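Local structure of probable endonuclease 4 (Thermotoga maritima, 4HNO) at residues A[36-49]-A[89-103]. The protein probably uses a metal cluster in its TIM barrel to cleave DNA at apurinic or apyrimidinic sites during base excision repair, leaving a 3'-hydroxyl and a 5'-terminal sugar phosphate. Sequence-based numbering, arbitrary orientation.
Sequences PHNARSWSAKLPSD and KSVELLKKEVEICRK
A loop-on-helix contact of the TIM barrel joins Trp42 of the loop to Leu93, with Ile100 and Lys103 further along the helix: the connection 36-49, from strand 31-34 to helix 49-61, runs along helix 84-104. At one end, Lys89 lays its aliphatic chain over a face of the Trp42 indole, a CH-pi contact with CD 3.7 Å from the centroid of the five-membered ring. A water bridges Trp42 O and Lys89 O. Leu93 CD2 lies against Trp42 CE3 (4.1 Å), and Leu93 CD1 meets Ala44 CB at 3.9 Å. Ile100 CG2 lies 3.8 Å from Pro36 CB and also faces Pro47 CD, while Leu46 CD2 packs against Ile100 CG1.

His37 has CG wedged between its backbone N and carbonyl carbon (chi1 55°), turning the ring edge to the helix. His37 NE2 donates to the anti lone pair of Glu97 OE1 at 2.8 Å, and His37 ND1 accepts from Ala39 N. Lys96 curls back through three bent torsions to bring NZ 2.8 Å from Ala44 O; Lys103 stays extended, and Lys103 NZ bonds Pro47 O at 2.8 Å and, in one of two Asp49 conformers, forms a salt bridge to Asp49 OD1.

Ser73 OG and Gly74 N also hydrogen-bond the Glu97 carboxylate, tying it to the loop after the zinc ligand His72. The helix's other side, through Leu94 and Val98, packs on strand 108-115 and helix 121-136.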
loop_
_atom_site.group_PDB
_atom_site.type_symbol
_atom_site.label_atom_id
_atom_site.label_comp_id
_atom_site.label_asym_id
_atom_site.label_seq_id
_atom_site.Cartn_x
_atom_site.Cartn_y
_atom_site.Cartn_z
ATOM N N PRO A 36 5.292 -1.374 -10.797
ATOM C CA PRO A 36 6.124 -0.520 -11.658
ATOM C C PRO A 36 6.691 -1.259 -12.863
ATOM O O PRO A 36 7.324 -0.641 -13.700
ATOM C CB PRO A 36 7.243 -0.048 -10.713
ATOM C CG PRO A 36 7.166 -0.938 -9.517
ATOM C CD PRO A 36 6.030 -1.849 -9.619
ATOM N N HIS A 37 6.487 -2.565 -12.924
ATOM C CA HIS A 37 7.078 -3.424 -13.928
ATOM C C HIS A 37 6.444 -4.793 -13.753
ATOM O O HIS A 37 5.722 -5.038 -12.784
ATOM C CB HIS A 37 8.603 -3.518 -13.722
ATOM C CG HIS A 37 8.989 -3.953 -12.346
ATOM N ND1 HIS A 37 8.851 -5.246 -11.894
ATOM C CD2 HIS A 37 9.475 -3.239 -11.308
ATOM C CE1 HIS A 37 9.229 -5.296 -10.629
ATOM N NE2 HIS A 37 9.606 -4.092 -10.245
ATOM N N ASN A 38 6.763 -5.688 -14.678
ATOM C CA ASN A 38 6.373 -7.084 -14.565
ATOM C C ASN A 38 7.601 -7.991 -14.555
ATOM O O ASN A 38 7.570 -9.106 -15.083
ATOM C CB ASN A 38 5.458 -7.458 -15.725
ATOM C CG ASN A 38 6.222 -7.682 -17.014
ATOM O OD1 ASN A 38 6.997 -6.826 -17.448
ATOM N ND2 ASN A 38 6.033 -8.853 -17.617
ATOM N N ALA A 39 8.687 -7.516 -13.972
ATOM C CA ALA A 39 9.915 -8.305 -13.940
ATOM C C ALA A 39 9.764 -9.584 -13.110
ATOM O O ALA A 39 9.118 -9.593 -12.073
ATOM C CB ALA A 39 11.064 -7.458 -13.413
ATOM N N ARG A 40 10.394 -10.662 -13.551
ATOM C CA ARG A 40 10.369 -11.899 -12.788
ATOM C C ARG A 40 11.676 -12.140 -12.095
ATOM O O ARG A 40 11.867 -13.193 -11.488
ATOM C CB ARG A 40 10.051 -13.062 -13.693
ATOM C CG ARG A 40 8.587 -13.158 -13.933
ATOM C CD ARG A 40 8.337 -13.714 -15.288
ATOM N NE ARG A 40 8.617 -15.141 -15.359
ATOM C CZ ARG A 40 8.356 -15.880 -16.430
ATOM N NH1 ARG A 40 7.844 -15.310 -17.514
ATOM N NH2 ARG A 40 8.592 -17.188 -16.424
ATOM N N SER A 41 12.595 -11.202 -12.212
ATOM C CA SER A 41 13.875 -11.347 -11.533
ATOM C C SER A 41 14.350 -9.949 -11.127
ATOM O O SER A 41 13.538 -9.049 -10.875
ATOM C CB SER A 41 14.897 -12.144 -12.387
ATOM O OG SER A 41 16.140 -12.412 -11.711
ATOM N N TRP A 42 15.657 -9.800 -11.035
ATOM C CA TRP A 42 16.228 -8.695 -10.319
ATOM C C TRP A 42 16.479 -7.446 -11.161
ATOM O O TRP A 42 16.963 -6.459 -10.629
ATOM C CB TRP A 42 17.509 -9.172 -9.666
ATOM C CG TRP A 42 17.281 -10.163 -8.577
ATOM C CD1 TRP A 42 17.655 -11.471 -8.560
ATOM C CD2 TRP A 42 16.632 -9.908 -7.335
ATOM N NE1 TRP A 42 17.296 -12.035 -7.377
ATOM C CE2 TRP A 42 16.670 -11.095 -6.602
ATOM C CE3 TRP A 42 16.047 -8.773 -6.761
ATOM C CZ2 TRP A 42 16.126 -11.199 -5.326
ATOM C CZ3 TRP A 42 15.515 -8.877 -5.502
ATOM C CH2 TRP A 42 15.565 -10.080 -4.790
ATOM N N SER A 43 16.109 -7.469 -12.431
ATOM C CA SER A 43 16.236 -6.298 -13.286
ATOM C C SER A 43 14.872 -5.917 -13.838
ATOM O O SER A 43 14.023 -6.775 -14.082
ATOM C CB SER A 43 17.224 -6.543 -14.416
ATOM O OG SER A 43 16.791 -7.601 -15.234
ATOM N N ALA A 44 14.652 -4.625 -13.996
ATOM C CA ALA A 44 13.410 -4.131 -14.556
ATOM C C ALA A 44 13.718 -2.991 -15.524
ATOM O O ALA A 44 14.541 -2.116 -15.255
ATOM C CB ALA A 44 12.470 -3.620 -13.469
ATOM N N LYS A 45 13.008 -2.983 -16.631
ATOM C CA LYS A 45 13.085 -1.881 -17.572
ATOM C C LYS A 45 12.343 -0.659 -17.058
ATOM O O LYS A 45 11.389 -0.733 -16.267
ATOM C CB LYS A 45 12.478 -2.279 -18.912
ATOM C CG LYS A 45 13.274 -3.336 -19.646
ATOM C CD LYS A 45 12.685 -3.627 -21.016
ATOM C CE LYS A 45 12.990 -5.051 -21.448
ATOM N NZ LYS A 45 12.681 -5.294 -22.881
ATOM N N LEU A 46 12.791 0.483 -17.546
ATOM C CA LEU A 46 12.035 1.710 -17.420
ATOM C C LEU A 46 10.917 1.745 -18.457
ATOM O O LEU A 46 11.068 1.208 -19.550
ATOM C CB LEU A 46 12.900 2.935 -17.706
ATOM C CG LEU A 46 14.017 3.199 -16.722
ATOM C CD1 LEU A 46 14.851 4.347 -17.255
ATOM C CD2 LEU A 46 13.468 3.571 -15.375
ATOM N N PRO A 47 9.846 2.484 -18.177
ATOM C CA PRO A 47 8.942 2.839 -19.271
ATOM C C PRO A 47 9.706 3.649 -20.308
ATOM O O PRO A 47 10.584 4.431 -19.956
ATOM C CB PRO A 47 7.882 3.707 -18.590
ATOM C CG PRO A 47 8.515 4.242 -17.404
ATOM C CD PRO A 47 9.491 3.166 -16.926
ATOM N N SER A 48 9.373 3.469 -21.576
ATOM C CA SER A 48 9.958 4.307 -22.602
ATOM C C SER A 48 9.522 5.753 -22.395
ATOM O O SER A 48 8.542 6.052 -21.699
ATOM C CB SER A 48 9.540 3.847 -23.990
ATOM O OG SER A 48 8.164 4.112 -24.185
ATOM N N ASP A 49 10.238 6.668 -23.035
ATOM C CA ASP A 49 9.826 8.055 -23.015
ATOM C C ASP A 49 8.392 8.201 -23.493
ATOM O O ASP A 49 7.602 8.935 -22.902
ATOM C CB ASP A 49 10.709 8.919 -23.896
ATOM C CG ASP A 49 12.137 8.936 -23.463
ATOM O OD1 ASP A 49 12.475 8.534 -22.325
ATOM O OD2 ASP A 49 12.956 9.393 -24.281
ATOM N N LYS A 89 20.661 -7.162 -4.188
ATOM C CA LYS A 89 19.846 -7.111 -5.377
ATOM C C LYS A 89 18.527 -6.385 -5.117
ATOM O O LYS A 89 17.994 -5.698 -5.992
ATOM C CB LYS A 89 19.618 -8.522 -5.907
ATOM C CG LYS A 89 20.903 -9.175 -6.431
ATOM C CD LYS A 89 20.658 -10.636 -6.785
ATOM C CE LYS A 89 21.916 -11.475 -7.062
ATOM N NZ LYS A 89 22.911 -10.872 -7.938
ATOM N N SER A 90 17.999 -6.543 -3.908
ATOM C CA SER A 90 16.791 -5.846 -3.487
ATOM C C SER A 90 17.007 -4.339 -3.454
ATOM O O SER A 90 16.152 -3.580 -3.925
ATOM C CB SER A 90 16.361 -6.340 -2.108
ATOM O OG SER A 90 15.874 -7.667 -2.156
ATOM N N VAL A 91 18.125 -3.895 -2.902
ATOM C CA VAL A 91 18.425 -2.474 -2.885
ATOM C C VAL A 91 18.487 -1.926 -4.310
ATOM O O VAL A 91 17.919 -0.873 -4.614
ATOM C CB VAL A 91 19.738 -2.211 -2.127
ATOM C CG1 VAL A 91 20.273 -0.808 -2.386
ATOM C CG2 VAL A 91 19.553 -2.463 -0.646
ATOM N N GLU A 92 19.176 -2.634 -5.202
ATOM C CA GLU A 92 19.323 -2.119 -6.551
ATOM C C GLU A 92 18.003 -2.113 -7.304
ATOM O O GLU A 92 17.727 -1.188 -8.062
ATOM C CB GLU A 92 20.406 -2.870 -7.319
ATOM C CG GLU A 92 21.800 -2.654 -6.736
ATOM C CD GLU A 92 22.208 -1.193 -6.650
ATOM O OE1 GLU A 92 21.999 -0.457 -7.639
ATOM O OE2 GLU A 92 22.693 -0.769 -5.567
ATOM N N LEU A 93 17.177 -3.133 -7.110
ATOM C CA LEU A 93 15.895 -3.145 -7.789
ATOM C C LEU A 93 14.971 -2.073 -7.211
ATOM O O LEU A 93 14.222 -1.445 -7.948
ATOM C CB LEU A 93 15.244 -4.531 -7.750
ATOM C CG LEU A 93 13.932 -4.648 -8.527
ATOM C CD1 LEU A 93 14.075 -4.260 -9.974
ATOM C CD2 LEU A 93 13.389 -6.058 -8.383
ATOM N N LEU A 94 15.039 -1.841 -5.900
ATOM C CA LEU A 94 14.215 -0.783 -5.318
ATOM C C LEU A 94 14.632 0.590 -5.846
ATOM O O LEU A 94 13.768 1.424 -6.111
ATOM C CB LEU A 94 14.278 -0.866 -3.800
ATOM C CG LEU A 94 13.267 -0.006 -3.056
ATOM C CD1 LEU A 94 11.854 -0.306 -3.432
ATOM C CD2 LEU A 94 13.443 -0.199 -1.551
ATOM N N LYS A 95 15.932 0.824 -6.031
ATOM C CA LYS A 95 16.366 2.067 -6.660
ATOM C C LYS A 95 15.751 2.204 -8.051
ATOM O O LYS A 95 15.286 3.277 -8.429
ATOM C CB LYS A 95 17.887 2.149 -6.787
ATOM C CG LYS A 95 18.688 2.356 -5.525
ATOM C CD LYS A 95 20.199 2.237 -5.770
ATOM C CE LYS A 95 20.995 2.313 -4.507
ATOM N NZ LYS A 95 22.419 2.005 -4.774
ATOM N N LYS A 96 15.784 1.122 -8.830
ATOM C CA LYS A 96 15.165 1.144 -10.149
ATOM C C LYS A 96 13.659 1.424 -10.060
ATOM O O LYS A 96 13.134 2.204 -10.838
ATOM C CB LYS A 96 15.457 -0.171 -10.880
ATOM C CG LYS A 96 14.633 -0.409 -12.130
ATOM C CD LYS A 96 14.665 0.659 -13.212
ATOM C CE LYS A 96 16.024 0.921 -13.811
ATOM N NZ LYS A 96 16.581 -0.302 -14.441
ATOM N N GLU A 97 12.973 0.810 -9.093
ATOM C CA GLU A 97 11.548 1.100 -8.953
ATOM C C GLU A 97 11.302 2.566 -8.620
ATOM O O GLU A 97 10.347 3.148 -9.132
ATOM C CB GLU A 97 10.937 0.194 -7.889
ATOM C CG GLU A 97 10.879 -1.256 -8.294
ATOM C CD GLU A 97 10.186 -2.123 -7.214
ATOM O OE1 GLU A 97 9.735 -3.227 -7.542
ATOM O OE2 GLU A 97 10.132 -1.656 -6.047
ATOM N N VAL A 98 12.138 3.158 -7.780
ATOM C CA VAL A 98 12.023 4.593 -7.523
ATOM C C VAL A 98 12.183 5.382 -8.814
ATOM O O VAL A 98 11.441 6.325 -9.072
ATOM C CB VAL A 98 13.036 5.039 -6.447
ATOM C CG1 VAL A 98 13.143 6.561 -6.402
ATOM C CG2 VAL A 98 12.639 4.477 -5.088
ATOM N N GLU A 99 13.155 4.998 -9.641
ATOM C CA GLU A 99 13.361 5.696 -10.882
ATOM C C GLU A 99 12.220 5.489 -11.875
ATOM O O GLU A 99 11.908 6.410 -12.640
ATOM C CB GLU A 99 14.730 5.361 -11.428
ATOM C CG GLU A 99 15.851 5.960 -10.499
ATOM C CD GLU A 99 15.774 7.517 -10.351
ATOM O OE1 GLU A 99 15.750 8.209 -11.395
ATOM O OE2 GLU A 99 15.718 8.052 -9.227
ATOM N N ILE A 100 11.585 4.325 -11.874
ATOM C CA ILE A 100 10.390 4.127 -12.670
ATOM C C ILE A 100 9.297 5.090 -12.213
ATOM O O ILE A 100 8.653 5.758 -13.030
ATOM C CB ILE A 100 9.898 2.659 -12.588
ATOM C CG1 ILE A 100 10.869 1.723 -13.302
ATOM C CG2 ILE A 100 8.495 2.540 -13.148
ATOM C CD1 ILE A 100 10.716 0.259 -12.963
ATOM N N CYS A 101 9.067 5.142 -10.897
ATOM C CA CYS A 101 8.085 6.081 -10.378
ATOM C C CYS A 101 8.403 7.497 -10.819
ATOM O O CYS A 101 7.532 8.227 -11.277
ATOM C CB CYS A 101 8.039 6.023 -8.850
ATOM S SG CYS A 101 7.342 4.519 -8.164
ATOM N N ARG A 102 9.661 7.892 -10.664
ATOM C CA ARG A 102 10.068 9.253 -10.988
ATOM C C ARG A 102 9.807 9.541 -12.470
ATOM O O ARG A 102 9.358 10.625 -12.810
ATOM C CB ARG A 102 11.546 9.431 -10.593
ATOM C CG ARG A 102 12.167 10.792 -10.780
ATOM C CD ARG A 102 11.851 11.858 -9.719
ATOM N NE ARG A 102 10.479 12.321 -9.833
ATOM C CZ ARG A 102 10.071 13.215 -10.726
ATOM N NH1 ARG A 102 8.789 13.557 -10.743
ATOM N NH2 ARG A 102 10.910 13.783 -11.601
ATOM N N LYS A 103 10.067 8.586 -13.360
ATOM C CA LYS A 103 9.850 8.801 -14.786
ATOM C C LYS A 103 8.362 8.947 -15.120
ATOM O O LYS A 103 7.995 9.748 -15.977
ATOM C CB LYS A 103 10.506 7.692 -15.599
ATOM C CG LYS A 103 10.497 7.999 -17.083
ATOM C CD LYS A 103 11.369 7.089 -17.903
ATOM C CE LYS A 103 11.311 7.504 -19.375
ATOM N NZ LYS A 103 12.196 6.698 -20.230
HETATM O O HOH W 1 18.900 -5.857 -8.711
#